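Local coordinates for protein putative phophotriesterase (Proteus mirabilis, PDB 3RHG) that probably hydrolyses ester bonds as a zinc-dependent member of the phosphotriesterase family, with two metal ions held in each subunit, at residues G3-V8 and N118-S123; A15-T20 and G89-D94; L26-S31 and D70-E75; D76-L81 and K109-L114; R103-L108 and D155-R160. All coordinates share one frame; numbering follows the deposited sequence. Where two conformers were deposited one is given.

Interaction 1. Residues G3-V8 and N118-S123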
# COMPACT_ATOMS: atom_id res chain seq x y z
N GLY A 3 -10.35 -13.46 35.59
CA GLY A 3 -9.90 -13.72 34.22
C GLY A 3 -8.38 -13.76 34.10
O GLY A 3 -7.64 -13.04 34.80
N TYR A 4 -7.91 -14.60 33.17
CA TYR A 4 -6.49 -14.70 32.92
C TYR A 4 -6.29 -15.35 31.59
O TYR A 4 -7.24 -15.90 31.00
CB TYR A 4 -5.80 -15.54 34.02
CG TYR A 4 -6.14 -17.00 33.92
CD1 TYR A 4 -5.29 -17.88 33.24
CD2 TYR A 4 -7.32 -17.49 34.46
CE1 TYR A 4 -5.61 -19.23 33.14
CE2 TYR A 4 -7.65 -18.83 34.35
CZ TYR A 4 -6.80 -19.69 33.69
OH TYR A 4 -7.13 -21.03 33.58
N ILE A 5 -5.06 -15.27 31.09
CA ILE A 5 -4.66 -15.96 29.87
C ILE A 5 -3.55 -16.96 30.21
O ILE A 5 -2.64 -16.62 30.96
CB ILE A 5 -4.08 -14.98 28.80
CG1 ILE A 5 -3.11 -13.97 29.44
CG2 ILE A 5 -5.19 -14.26 28.04
CD1 ILE A 5 -2.20 -13.27 28.42
N GLN A 6 -3.60 -18.15 29.62
CA GLN A 6 -2.51 -19.09 29.79
C GLN A 6 -1.49 -18.80 28.70
O GLN A 6 -1.78 -18.96 27.50
CB GLN A 6 -3.03 -20.53 29.65
CG GLN A 6 -1.94 -21.56 29.83
CD GLN A 6 -1.39 -21.60 31.26
OE1 GLN A 6 -2.06 -21.18 32.20
NE2 GLN A 6 -0.17 -22.14 31.43
N THR A 7 -0.32 -18.32 29.10
CA THR A 7 0.77 -18.05 28.16
C THR A 7 1.71 -19.25 28.14
O THR A 7 1.57 -20.18 28.96
CB THR A 7 1.59 -16.78 28.55
OG1 THR A 7 2.56 -17.11 29.55
CG2 THR A 7 0.68 -15.62 28.98
N VAL A 8 2.70 -19.20 27.25
CA VAL A 8 3.66 -20.30 27.12
C VAL A 8 4.60 -20.42 28.32
O VAL A 8 5.38 -21.39 28.44
CB VAL A 8 4.47 -20.20 25.80
CG1 VAL A 8 3.55 -20.34 24.57
CG2 VAL A 8 5.27 -18.89 25.73
N ASN A 118 4.48 -11.42 27.05
CA ASN A 118 3.54 -12.52 27.29
C ASN A 118 3.19 -13.11 25.93
O ASN A 118 2.65 -12.41 25.08
CB ASN A 118 2.25 -12.03 27.96
CG ASN A 118 2.49 -11.36 29.31
OD1 ASN A 118 3.27 -11.84 30.15
ND2 ASN A 118 1.80 -10.24 29.53
N VAL A 119 3.52 -14.38 25.70
CA VAL A 119 3.25 -14.99 24.40
C VAL A 119 2.22 -16.09 24.59
O VAL A 119 2.41 -17.00 25.40
CB VAL A 119 4.53 -15.58 23.78
CG1 VAL A 119 4.20 -16.34 22.49
CG2 VAL A 119 5.54 -14.49 23.50
N VAL A 120 1.12 -15.99 23.85
CA VAL A 120 0.04 -16.96 23.97
C VAL A 120 0.07 -17.86 22.72
O VAL A 120 0.10 -17.35 21.57
CB VAL A 120 -1.32 -16.25 24.10
CG1 VAL A 120 -2.47 -17.25 24.10
CG2 VAL A 120 -1.36 -15.33 25.37
N ALA A 121 0.11 -19.17 22.95
CA ALA A 121 0.01 -20.15 21.84
C ALA A 121 -1.44 -20.55 21.61
O ALA A 121 -2.32 -20.33 22.47
CB ALA A 121 0.87 -21.38 22.12
N SER A 122 -1.70 -21.13 20.44
CA SER A 122 -3.05 -21.51 20.05
C SER A 122 -3.12 -22.98 19.71
O SER A 122 -2.10 -23.61 19.36
CB SER A 122 -3.53 -20.69 18.85
OG SER A 122 -3.58 -19.31 19.17
N SER A 123 -4.34 -23.50 19.82
CA SER A 123 -4.66 -24.87 19.44
C SER A 123 -5.91 -24.85 18.57
O SER A 123 -6.98 -24.42 19.03
CB SER A 123 -4.92 -25.73 20.69
OG SER A 123 -5.37 -27.02 20.32
O HOH W 1 -0.12 -20.12 25.60
O HOH W 2 4.66 -15.66 28.11
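Val8 pushes its isopropyl group against Val119 O and CB and the methyl of Ala121, and here the contact is dense. Its CG1 is anti to the carbonyl carbon (chi1 -64°), which leaves CG2 between the backbone N and the carbonyl carbon, 3.9 Å from Val119 CB, the two side chains meeting at a slant. The other branch reaches Ala121, CG1 to CB 3.8 Å. The Val8 N-H donates to Val119 O at 2.9 Å. Thr7 turns CB toward the same oxygen, and its CG2 rests on Asn118 CB. This is the point where the small antiparallel hairpin of strands 4-7 and 10-13 crosses strand 118-120 of the (β/α)8 barrel at 81°, too steeply for the two strands to pair. Beside this dense part, two waters bridge the strands. One donates to Gln6 O and accepts from Ala121 N, 2.8 Å each; a second donates to Thr7 OG1 and accepts from Val119 N. Thr7 OG1 is also bonded to Gly10 O inside the hairpin. Farther back along strand 4-7, Ile5 keeps a thinner hold, CD1 meeting Val120 CG2 in one of two conformers, and Gln6 leads its amide away from strand 118-123.

Interaction 2. Residues A15-T20 and G89-D94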
# COMPACT_ATOMS: atom_id res chain seq x y z
N ALA A 15 -5.88 -8.15 34.11
CA ALA A 15 -5.51 -6.75 34.32
C ALA A 15 -4.05 -6.44 33.99
O ALA A 15 -3.67 -5.27 33.86
CB ALA A 15 -5.85 -6.32 35.75
N ASP A 16 -3.25 -7.49 33.87
CA ASP A 16 -1.82 -7.35 33.61
C ASP A 16 -1.43 -7.50 32.15
O ASP A 16 -0.24 -7.43 31.81
CB ASP A 16 -1.03 -8.36 34.46
CG ASP A 16 -1.17 -8.10 35.96
OD1 ASP A 16 -1.31 -6.92 36.34
OD2 ASP A 16 -1.13 -9.07 36.76
N MET A 17 -2.41 -7.72 31.27
CA MET A 17 -2.07 -8.01 29.86
C MET A 17 -1.53 -6.79 29.10
O MET A 17 -0.74 -6.94 28.17
CB MET A 17 -3.26 -8.62 29.15
CG MET A 17 -3.57 -10.01 29.65
SD MET A 17 -5.13 -10.63 28.97
CE MET A 17 -4.81 -10.53 27.21
N GLY A 18 -1.92 -5.58 29.50
CA GLY A 18 -1.45 -4.40 28.80
C GLY A 18 -1.76 -4.40 27.30
O GLY A 18 -2.72 -5.03 26.85
N LEU A 19 -0.96 -3.66 26.54
CA LEU A 19 -1.13 -3.56 25.09
C LEU A 19 -0.95 -4.95 24.49
O LEU A 19 0.11 -5.58 24.65
CB LEU A 19 -0.11 -2.58 24.52
CG LEU A 19 -0.05 -2.35 23.01
CD1 LEU A 19 -1.40 -1.87 22.48
CD2 LEU A 19 1.07 -1.35 22.68
N THR A 20 -1.99 -5.41 23.79
CA THR A 20 -2.09 -6.80 23.36
C THR A 20 -2.46 -6.86 21.88
O THR A 20 -3.33 -6.13 21.41
CB THR A 20 -3.20 -7.51 24.16
OG1 THR A 20 -2.82 -7.55 25.54
CG2 THR A 20 -3.37 -8.98 23.69
N GLY A 89 4.23 -2.62 24.20
CA GLY A 89 3.57 -3.91 23.91
C GLY A 89 3.90 -4.92 25.00
O GLY A 89 5.07 -5.05 25.39
N LYS A 90 2.88 -5.62 25.49
CA LYS A 90 3.08 -6.56 26.61
C LYS A 90 2.67 -7.99 26.30
O LYS A 90 3.20 -8.94 26.89
CB LYS A 90 2.36 -6.08 27.90
CG LYS A 90 2.67 -4.66 28.34
CD LYS A 90 4.05 -4.53 28.96
CE LYS A 90 4.23 -3.14 29.60
NZ LYS A 90 5.64 -2.67 29.62
N THR A 91 1.70 -8.16 25.40
CA THR A 91 1.13 -9.47 25.14
C THR A 91 0.89 -9.66 23.65
O THR A 91 0.38 -8.75 22.98
CB THR A 91 -0.20 -9.64 25.91
OG1 THR A 91 0.01 -9.40 27.32
CG2 THR A 91 -0.79 -11.05 25.70
N ILE A 92 1.24 -10.84 23.14
CA ILE A 92 1.01 -11.16 21.73
C ILE A 92 0.50 -12.59 21.60
O ILE A 92 0.98 -13.49 22.32
CB ILE A 92 2.29 -10.91 20.85
CG1 ILE A 92 1.97 -11.00 19.35
CG2 ILE A 92 3.42 -11.85 21.24
CD1 ILE A 92 3.08 -10.40 18.46
N VAL A 93 -0.49 -12.80 20.73
CA VAL A 93 -1.05 -14.14 20.51
C VAL A 93 -0.59 -14.68 19.17
O VAL A 93 -0.78 -14.04 18.14
CB VAL A 93 -2.61 -14.11 20.50
CG1 VAL A 93 -3.20 -15.51 20.25
CG2 VAL A 93 -3.15 -13.54 21.80
N ASP A 94 0.05 -15.85 19.21
CA ASP A 94 0.39 -16.56 17.99
C ASP A 94 -0.79 -17.47 17.65
O ASP A 94 -1.08 -18.40 18.42
CB ASP A 94 1.65 -17.40 18.21
CG ASP A 94 1.98 -18.27 17.01
OD1 ASP A 94 2.66 -17.79 16.10
OD2 ASP A 94 1.59 -19.45 17.01
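Thr91 faces the turn that leads into strand 19-24, and each atom of its side chain finds a partner there. CB comes first, with Thr20 OG1 3.4 Å away. The hydroxyl branch, anti to the carbonyl carbon (chi1 -55°), is thereby directed at the turn: OG1 donates to Met17 O at 2.7 Å, in the carbonyl plane and on a lone pair. Asn118 of the next strand donates to the same hydroxyl through ND2, so the hydroxyl joins the turn to strands 89-94 and 118-123. The methyl branch CG2 ends beside Thr20 CG2, 3.9 Å off, the two threonines lying side by side and pointing the same way. Thr20 OG1 itself donates back to Gly18 O at 2.8 Å, from above that carbonyl's plane, a bond within the turn. Below the side chains, Leu19 O is gripped by two consecutive amides, Lys90 N at 2.9 Å and Thr91 N at 3.1 Å. Lys90 lays CB against Met17 O before its chain bends at chi2 and leads the amine away. Thr20 and Thr91 form a parallel bridge, the pairing by which the first and second strands of a (β/α)8 barrel start side by side.

Interaction 3. Residues L26-S31 and D70-E75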
# COMPACT_ATOMS: atom_id res chain seq x y z
N LEU A 26 3.95 -15.61 14.99
CA LEU A 26 5.38 -15.48 15.25
C LEU A 26 6.17 -16.53 14.47
O LEU A 26 7.15 -16.18 13.81
CB LEU A 26 5.71 -15.59 16.75
CG LEU A 26 5.43 -14.30 17.53
CD1 LEU A 26 3.94 -13.93 17.43
CD2 LEU A 26 5.88 -14.42 19.00
N PHE A 27 5.74 -17.78 14.58
CA PHE A 27 6.38 -18.91 13.89
C PHE A 27 5.32 -19.69 13.12
O PHE A 27 4.36 -20.22 13.69
CB PHE A 27 7.11 -19.81 14.90
CG PHE A 27 8.16 -19.07 15.69
CD1 PHE A 27 9.39 -18.76 15.11
CD2 PHE A 27 7.91 -18.65 17.00
CE1 PHE A 27 10.36 -18.05 15.81
CE2 PHE A 27 8.87 -17.94 17.70
CZ PHE A 27 10.10 -17.64 17.11
N ASN A 28 5.49 -19.70 11.80
CA ASN A 28 4.62 -20.44 10.92
C ASN A 28 5.44 -20.81 9.70
O ASN A 28 6.50 -20.23 9.44
CB ASN A 28 3.36 -19.63 10.56
CG ASN A 28 3.65 -18.39 9.70
OD1 ASN A 28 4.63 -17.67 9.93
ND2 ASN A 28 2.80 -18.14 8.72
N ASP A 29 4.97 -21.79 8.95
CA ASP A 29 5.75 -22.31 7.84
C ASP A 29 4.72 -22.71 6.81
O ASP A 29 3.88 -23.57 7.08
CB ASP A 29 6.56 -23.54 8.30
CG ASP A 29 7.51 -24.08 7.23
OD1 ASP A 29 7.42 -23.64 6.06
OD2 ASP A 29 8.34 -24.95 7.55
N LEU A 30 4.74 -22.04 5.66
CA LEU A 30 3.81 -22.36 4.57
C LEU A 30 4.56 -23.01 3.41
O LEU A 30 4.14 -22.91 2.24
CB LEU A 30 3.09 -21.10 4.10
CG LEU A 30 2.40 -20.36 5.25
CD1 LEU A 30 1.86 -19.03 4.79
CD2 LEU A 30 1.30 -21.22 5.89
N SER A 31 5.65 -23.69 3.73
CA SER A 31 6.51 -24.32 2.72
C SER A 31 5.86 -25.38 1.86
O SER A 31 6.37 -25.70 0.78
CB SER A 31 7.72 -24.96 3.40
OG SER A 31 8.63 -23.97 3.80
N ASP A 70 8.71 -19.57 4.25
CA ASP A 70 9.52 -20.52 5.00
C ASP A 70 9.47 -20.21 6.48
O ASP A 70 8.89 -19.19 6.89
CB ASP A 70 10.97 -20.45 4.48
CG ASP A 70 11.77 -21.72 4.75
OD1 ASP A 70 11.28 -22.69 5.36
OD2 ASP A 70 12.93 -21.73 4.30
N LYS A 71 10.04 -21.10 7.29
CA LYS A 71 10.12 -20.90 8.74
C LYS A 71 10.76 -19.55 9.12
O LYS A 71 11.59 -19.00 8.37
CB LYS A 71 10.81 -22.07 9.44
CG LYS A 71 12.12 -22.47 8.84
CD LYS A 71 12.59 -23.85 9.34
CE LYS A 71 13.07 -23.81 10.77
NZ LYS A 71 13.90 -25.03 11.10
N LYS A 72 10.36 -19.02 10.27
CA LYS A 72 10.77 -17.69 10.70
C LYS A 72 11.90 -17.82 11.73
O LYS A 72 11.70 -18.37 12.81
CB LYS A 72 9.56 -16.94 11.31
CG LYS A 72 8.29 -16.98 10.43
CD LYS A 72 8.55 -16.35 9.06
CE LYS A 72 7.31 -16.36 8.16
NZ LYS A 72 6.80 -17.73 7.93
N PRO A 73 13.10 -17.33 11.39
CA PRO A 73 14.21 -17.43 12.36
C PRO A 73 13.93 -16.64 13.64
O PRO A 73 13.43 -15.50 13.58
CB PRO A 73 15.40 -16.81 11.61
CG PRO A 73 15.04 -16.96 10.16
CD PRO A 73 13.54 -16.77 10.10
N ILE A 74 14.25 -17.23 14.79
CA ILE A 74 14.00 -16.55 16.06
C ILE A 74 14.65 -15.15 16.16
O ILE A 74 14.05 -14.24 16.72
CB ILE A 74 14.35 -17.43 17.30
CG1 ILE A 74 13.83 -16.76 18.58
CG2 ILE A 74 15.87 -17.66 17.37
CD1 ILE A 74 13.78 -17.68 19.77
N GLU A 75 15.86 -14.97 15.62
CA GLU A 75 16.54 -13.67 15.64
C GLU A 75 15.68 -12.61 14.96
O GLU A 75 15.58 -11.46 15.42
CB GLU A 75 17.90 -13.76 14.92
CG GLU A 75 18.60 -15.11 15.00
CD GLU A 75 18.29 -16.02 13.81
OE1 GLU A 75 17.67 -17.08 14.02
OE2 GLU A 75 18.68 -15.69 12.66
O HOH W 3 8.58 -20.55 11.90
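Lys72 and Asn28 cross at a slant, and the ammonium group of the lysine is drawn into a cluster of oxygens. Its chain bends twice, at chi2 (-60°) and chi4 (-58°), so that NZ curls back toward the loop. There it donates to Asn28 O at 2.9 Å and to Asn28 OD1 at 3.0 Å, coming from above the plane of each carbonyl, and to Asp70 O at 2.8 Å in its own segment. Three bonds thus fix the amine, and its charge would probably polarise the asparagine amide. The other end of that amide is held by Phe296, whose backbone O accepts from Asn28 ND2. A water also bridges the two backbones, accepting from Lys72 N and giving a longer bond to Asn28 O.

Phe27 is turned quite differently. It presents the edge of its ring, with Lys72 O near the ring plane, 3.3 Å from CD1, and Ile74 CA beside CE1. The tip, CZ, meets Ile74 CG1 obliquely at 4.1 Å, where helix 74-86 begins just after Pro73 at its N-cap.

At the outer end Asp29 and Asp70 bring like charges close. Ser31 probably tempers this by donating to Asp29 OD1 from both OG and N, the second closing an Asx turn.

In the (β/α)8 barrel, 26-31 is the loop following the first strand, which carries the metal ligand His23, with His25 just after its end. Asn28 lies beside the binuclear metal site, its side chain about 4 Å from that of His25, and Lys72 probably helps to position it from the second shell.

Interaction 4. Residues D76-L81 and K109-L114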
# COMPACT_ATOMS: atom_id res chain seq x y z
N ASP A 76 15.08 -12.98 13.83
CA ASP A 76 14.25 -12.04 13.08
C ASP A 76 12.97 -11.70 13.84
O ASP A 76 12.55 -10.54 13.91
CB ASP A 76 13.88 -12.62 11.72
CG ASP A 76 15.06 -12.69 10.77
OD1 ASP A 76 15.91 -11.77 10.78
OD2 ASP A 76 15.15 -13.67 10.00
N VAL A 77 12.34 -12.73 14.40
CA VAL A 77 11.13 -12.54 15.21
C VAL A 77 11.37 -11.64 16.44
O VAL A 77 10.60 -10.72 16.72
CB VAL A 77 10.51 -13.91 15.61
CG1 VAL A 77 9.31 -13.72 16.56
CG2 VAL A 77 10.09 -14.68 14.35
N ILE A 78 12.46 -11.89 17.17
CA ILE A 78 12.79 -11.07 18.33
C ILE A 78 13.06 -9.63 17.91
O ILE A 78 12.61 -8.69 18.57
CB ILE A 78 13.98 -11.65 19.11
CG1 ILE A 78 13.53 -12.91 19.86
CG2 ILE A 78 14.55 -10.61 20.07
CD1 ILE A 78 14.65 -13.67 20.52
N PHE A 79 13.79 -9.44 16.81
CA PHE A 79 14.05 -8.10 16.33
C PHE A 79 12.73 -7.36 16.06
O PHE A 79 12.56 -6.21 16.43
CB PHE A 79 14.91 -8.15 15.06
CG PHE A 79 15.34 -6.81 14.57
CD1 PHE A 79 16.43 -6.16 15.15
CD2 PHE A 79 14.67 -6.19 13.53
CE1 PHE A 79 16.83 -4.92 14.70
CE2 PHE A 79 15.08 -4.94 13.07
CZ PHE A 79 16.15 -4.31 13.66
N GLU A 80 11.80 -8.04 15.41
CA GLU A 80 10.52 -7.42 15.07
C GLU A 80 9.66 -7.18 16.31
O GLU A 80 8.96 -6.17 16.40
CB GLU A 80 9.78 -8.30 14.07
CG GLU A 80 10.41 -8.22 12.68
CD GLU A 80 10.20 -6.87 12.03
OE1 GLU A 80 9.04 -6.38 12.05
OE2 GLU A 80 11.18 -6.29 11.49
N LEU A 81 9.73 -8.10 17.27
CA LEU A 81 8.96 -7.96 18.49
C LEU A 81 9.44 -6.77 19.31
O LEU A 81 8.67 -6.16 20.04
CB LEU A 81 9.08 -9.23 19.33
CG LEU A 81 8.19 -10.39 18.91
CD1 LEU A 81 8.58 -11.63 19.70
CD2 LEU A 81 6.69 -10.03 19.12
N LYS A 109 7.99 -20.27 23.43
CA LYS A 109 8.50 -20.17 24.81
C LYS A 109 9.84 -19.44 24.87
O LYS A 109 10.07 -18.59 25.76
CB LYS A 109 8.65 -21.57 25.42
CG LYS A 109 9.43 -21.59 26.73
CD LYS A 109 9.38 -22.98 27.35
CE LYS A 109 9.90 -22.99 28.79
NZ LYS A 109 11.36 -23.25 28.84
N GLN A 110 10.74 -19.76 23.95
CA GLN A 110 12.05 -19.11 23.91
C GLN A 110 11.90 -17.60 23.76
O GLN A 110 12.60 -16.82 24.43
CB GLN A 110 12.90 -19.68 22.77
CG GLN A 110 13.45 -21.08 23.03
CD GLN A 110 13.87 -21.80 21.75
OE1 GLN A 110 14.46 -21.21 20.85
NE2 GLN A 110 13.55 -23.08 21.66
N VAL A 111 11.01 -17.19 22.88
CA VAL A 111 10.78 -15.75 22.67
C VAL A 111 10.23 -15.07 23.93
O VAL A 111 10.64 -13.96 24.30
CB VAL A 111 9.84 -15.51 21.47
CG1 VAL A 111 9.32 -14.07 21.48
CG2 VAL A 111 10.57 -15.84 20.18
N ALA A 112 9.26 -15.72 24.56
CA ALA A 112 8.69 -15.19 25.78
C ALA A 112 9.79 -14.96 26.82
O ALA A 112 9.85 -13.92 27.48
CB ALA A 112 7.61 -16.13 26.32
N GLU A 113 10.66 -15.96 26.97
CA GLU A 113 11.72 -15.90 27.96
C GLU A 113 12.74 -14.80 27.64
O GLU A 113 13.19 -14.07 28.53
CB GLU A 113 12.41 -17.26 28.04
CG GLU A 113 11.56 -18.33 28.69
CD GLU A 113 12.19 -19.70 28.59
OE1 GLU A 113 13.05 -19.89 27.69
OE2 GLU A 113 11.84 -20.59 29.40
N LEU A 114 13.10 -14.67 26.38
CA LEU A 114 14.13 -13.70 25.98
C LEU A 114 13.63 -12.26 26.00
O LEU A 114 14.39 -11.34 26.30
CB LEU A 114 14.71 -14.05 24.61
CG LEU A 114 15.51 -15.35 24.61
CD1 LEU A 114 15.73 -15.84 23.20
CD2 LEU A 114 16.85 -15.17 25.33
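Two neighbouring helices in the outer layer of the (β/α)8 barrel, 74-86 and 105-115, meet here, with Val111 and Leu114 on the second set against Val77 and Ile78 on the first. The axes of the short segments stay 10.7 Å apart and cross at -44°, a separation that leaves the contact to a few aliphatic ends.

Ile78 does much of the bridging. Its CG1 branch is anti to the carbonyl carbon (chi1 -73°) and continues extended, which carries CD1 out to Leu114 CD1 at 3.6 Å. These two side chains cross at about a right angle, and Leu114 CB also lies near the same methyl. Nearer its root, Ile78 CG1 passes Val111 CG2 at 4.2 Å, the two chains sliding past each other in opposite directions. Val77 adds a lighter touch one residue back, CG1 to the same Val111 methyl at 4.4 Å.

Among the polar groups, Lys109 NZ and Glu113 OE2 form a salt bridge one turn apart along their own helix, in one of two lysine conformers, while the buried Glu80 bonds through its carboxylate to the backbone amides of Ala302 and Lys303.

Such an apolar seam between consecutive, roughly co-directional helices is what the repeating β-α order of a (β/α)8 barrel produces, with strand 89-94 connecting the two helices in sequence.

Interaction 5. Residues R103-L108 and D155-R160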
# COMPACT_ATOMS: atom_id res chain seq x y z
N ARG A 103 3.22 -24.58 13.51
CA ARG A 103 3.27 -24.12 14.90
C ARG A 103 4.59 -24.55 15.54
O ARG A 103 5.01 -25.70 15.35
CB ARG A 103 2.10 -24.71 15.70
CG ARG A 103 2.10 -24.26 17.16
CD ARG A 103 0.91 -24.80 17.93
NE ARG A 103 0.82 -26.24 17.81
CZ ARG A 103 -0.17 -26.98 18.29
NH1 ARG A 103 -1.15 -26.40 19.00
NH2 ARG A 103 -0.18 -28.30 18.07
N ASP A 104 5.24 -23.65 16.28
CA ASP A 104 6.54 -23.97 16.94
C ASP A 104 6.50 -23.58 18.40
O ASP A 104 6.97 -22.51 18.78
CB ASP A 104 7.72 -23.26 16.25
CG ASP A 104 9.06 -23.86 16.63
OD1 ASP A 104 9.20 -24.38 17.77
OD2 ASP A 104 9.99 -23.84 15.79
N ILE A 105 5.95 -24.46 19.23
CA ILE A 105 5.69 -24.14 20.63
C ILE A 105 6.99 -23.87 21.40
O ILE A 105 7.04 -22.98 22.27
CB ILE A 105 4.83 -25.26 21.31
CG1 ILE A 105 4.26 -24.77 22.64
CG2 ILE A 105 5.63 -26.56 21.47
CD1 ILE A 105 3.35 -23.53 22.48
N ARG A 106 8.06 -24.59 21.05
CA ARG A 106 9.32 -24.40 21.76
C ARG A 106 9.94 -23.03 21.48
O ARG A 106 10.42 -22.35 22.41
CB ARG A 106 10.31 -25.53 21.50
CG ARG A 106 9.88 -26.87 22.08
CD ARG A 106 10.71 -28.02 21.49
NE ARG A 106 10.26 -29.33 21.94
CZ ARG A 106 9.22 -30.00 21.43
NH1 ARG A 106 8.52 -29.47 20.43
NH2 ARG A 106 8.89 -31.19 21.90
N LYS A 107 9.89 -22.59 20.23
CA LYS A 107 10.36 -21.24 19.92
C LYS A 107 9.48 -20.13 20.53
O LYS A 107 10.00 -19.07 20.91
CB LYS A 107 10.57 -21.04 18.42
CG LYS A 107 11.79 -21.80 17.92
CD LYS A 107 12.08 -21.56 16.46
CE LYS A 107 13.27 -22.42 15.99
NZ LYS A 107 13.04 -23.91 16.10
N LEU A 108 8.17 -20.36 20.61
CA LEU A 108 7.28 -19.39 21.26
C LEU A 108 7.73 -19.18 22.71
O LEU A 108 7.83 -18.05 23.18
CB LEU A 108 5.82 -19.83 21.20
CG LEU A 108 5.15 -19.76 19.81
CD1 LEU A 108 3.78 -20.42 19.85
CD2 LEU A 108 5.05 -18.34 19.27
N ASP A 155 2.73 -31.07 21.76
CA ASP A 155 3.84 -31.77 21.10
C ASP A 155 4.80 -32.44 22.09
O ASP A 155 6.03 -32.45 21.88
CB ASP A 155 4.60 -30.82 20.16
CG ASP A 155 3.79 -30.43 18.93
OD1 ASP A 155 2.80 -31.12 18.60
OD2 ASP A 155 4.16 -29.43 18.28
N GLY A 156 4.23 -32.99 23.16
CA GLY A 156 5.00 -33.70 24.19
C GLY A 156 5.63 -32.81 25.25
O GLY A 156 6.28 -33.31 26.16
N THR A 157 5.42 -31.51 25.14
CA THR A 157 5.94 -30.59 26.13
C THR A 157 4.85 -30.30 27.15
O THR A 157 3.71 -30.77 27.00
CB THR A 157 6.37 -29.25 25.49
OG1 THR A 157 5.20 -28.49 25.18
CG2 THR A 157 7.19 -29.51 24.18
N ASP A 158 5.22 -29.53 28.17
CA ASP A 158 4.24 -29.06 29.14
C ASP A 158 3.84 -27.61 28.83
O ASP A 158 3.25 -26.93 29.67
CB ASP A 158 4.78 -29.17 30.57
CG ASP A 158 6.02 -28.32 30.80
OD1 ASP A 158 6.52 -27.73 29.81
OD2 ASP A 158 6.48 -28.23 31.96
N ILE A 159 4.15 -27.15 27.62
CA ILE A 159 3.79 -25.79 27.19
C ILE A 159 2.39 -25.80 26.62
O ILE A 159 2.10 -26.54 25.65
CB ILE A 159 4.77 -25.25 26.13
CG1 ILE A 159 6.22 -25.38 26.62
CG2 ILE A 159 4.46 -23.78 25.83
CD1 ILE A 159 7.25 -25.22 25.51
N ARG A 160 1.50 -24.99 27.20
CA ARG A 160 0.07 -25.03 26.89
C ARG A 160 -0.35 -23.88 26.00
O ARG A 160 0.28 -22.82 26.02
CB ARG A 160 -0.75 -24.96 28.19
CG ARG A 160 -0.59 -26.22 29.03
CD ARG A 160 -0.89 -25.98 30.51
NE ARG A 160 -2.22 -25.39 30.66
CZ ARG A 160 -2.75 -25.04 31.82
NH1 ARG A 160 -3.98 -24.53 31.86
NH2 ARG A 160 -2.05 -25.20 32.95
O HOH W 4 2.49 -28.38 16.62
O HOH W 5 0.54 -31.29 16.84
O HOH W 6 5.21 -27.01 17.99
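An N-capped helix start meets a loop in this contact: helix 105-115 opens after Asp104, whose OD1 accepts from Lys107 N, and the loop 155-160 leading to strand 163-168 packs along its first turn. In the apolar centre Ile105 and Ile159 slide past each other in opposite directions, and Ile105 CG1 sits 3.3 Å from Ile159 CG2, tighter than usual for two carbons.

Arg106 reaches across the outer side. Extended from CG to NE, its chain delivers NH2 to Asp155 O, a 3.1 Å bond near the guanidinium edge but tilted out of both planes. One face of the same group is met by Thr157 CG2, 3.3 Å from NH2 and offset toward the rim. Thr157 is steadied in turn: its OG1, placed between backbone N and carbonyl carbon (chi1 76°), accepts from Ile159 N in an ST turn and bonds to Ile154 O.

Arg103 and Asp155 are bridged by water, NH2 and OD1 lying 4.1 Å apart, short of a salt bridge, and their planes almost perpendicular. One water accepts from Arg103 NE and donates to Asp155 OD2 at 2.6 Å; another takes the Ile105 N-H and donates to Arg103 O and to Asp155 OD2. Arg103 NH1 is bound elsewhere, in a salt bridge to Glu149.

Inward, Ile105 rests on Ala121 of strand 118-123, Ile159 touches Val8 just beyond strand 4-7, and Glu149 belongs to helix 139-151.

The five contacts form one connected patch around the first strands of the barrel. Interactions 1 and 2 share neighbouring strands, tied by Asn118 N to Lys90 O at 2.8 Å, and their centres are 10 Å apart. Helix 105-115 serves both interactions 4 and 5, while Phe27 of interaction 3 packs on it, CZ lying 3.6 Å from Val111 CG2. Val8 CG2 of interaction 1 lies 3.7 Å from Ala112 CB in interaction 4, and Arg103 NH1 of interaction 5 binds Ser122 O at 3.0 Å. Asp94 OD1 receives Leu26 N, joining strand 89-94 to the loop of interaction 3. That interaction comes nearest the metal ligands; Val120 of interaction 1 stays about 13 Å from a zinc ion, measured from its side chain.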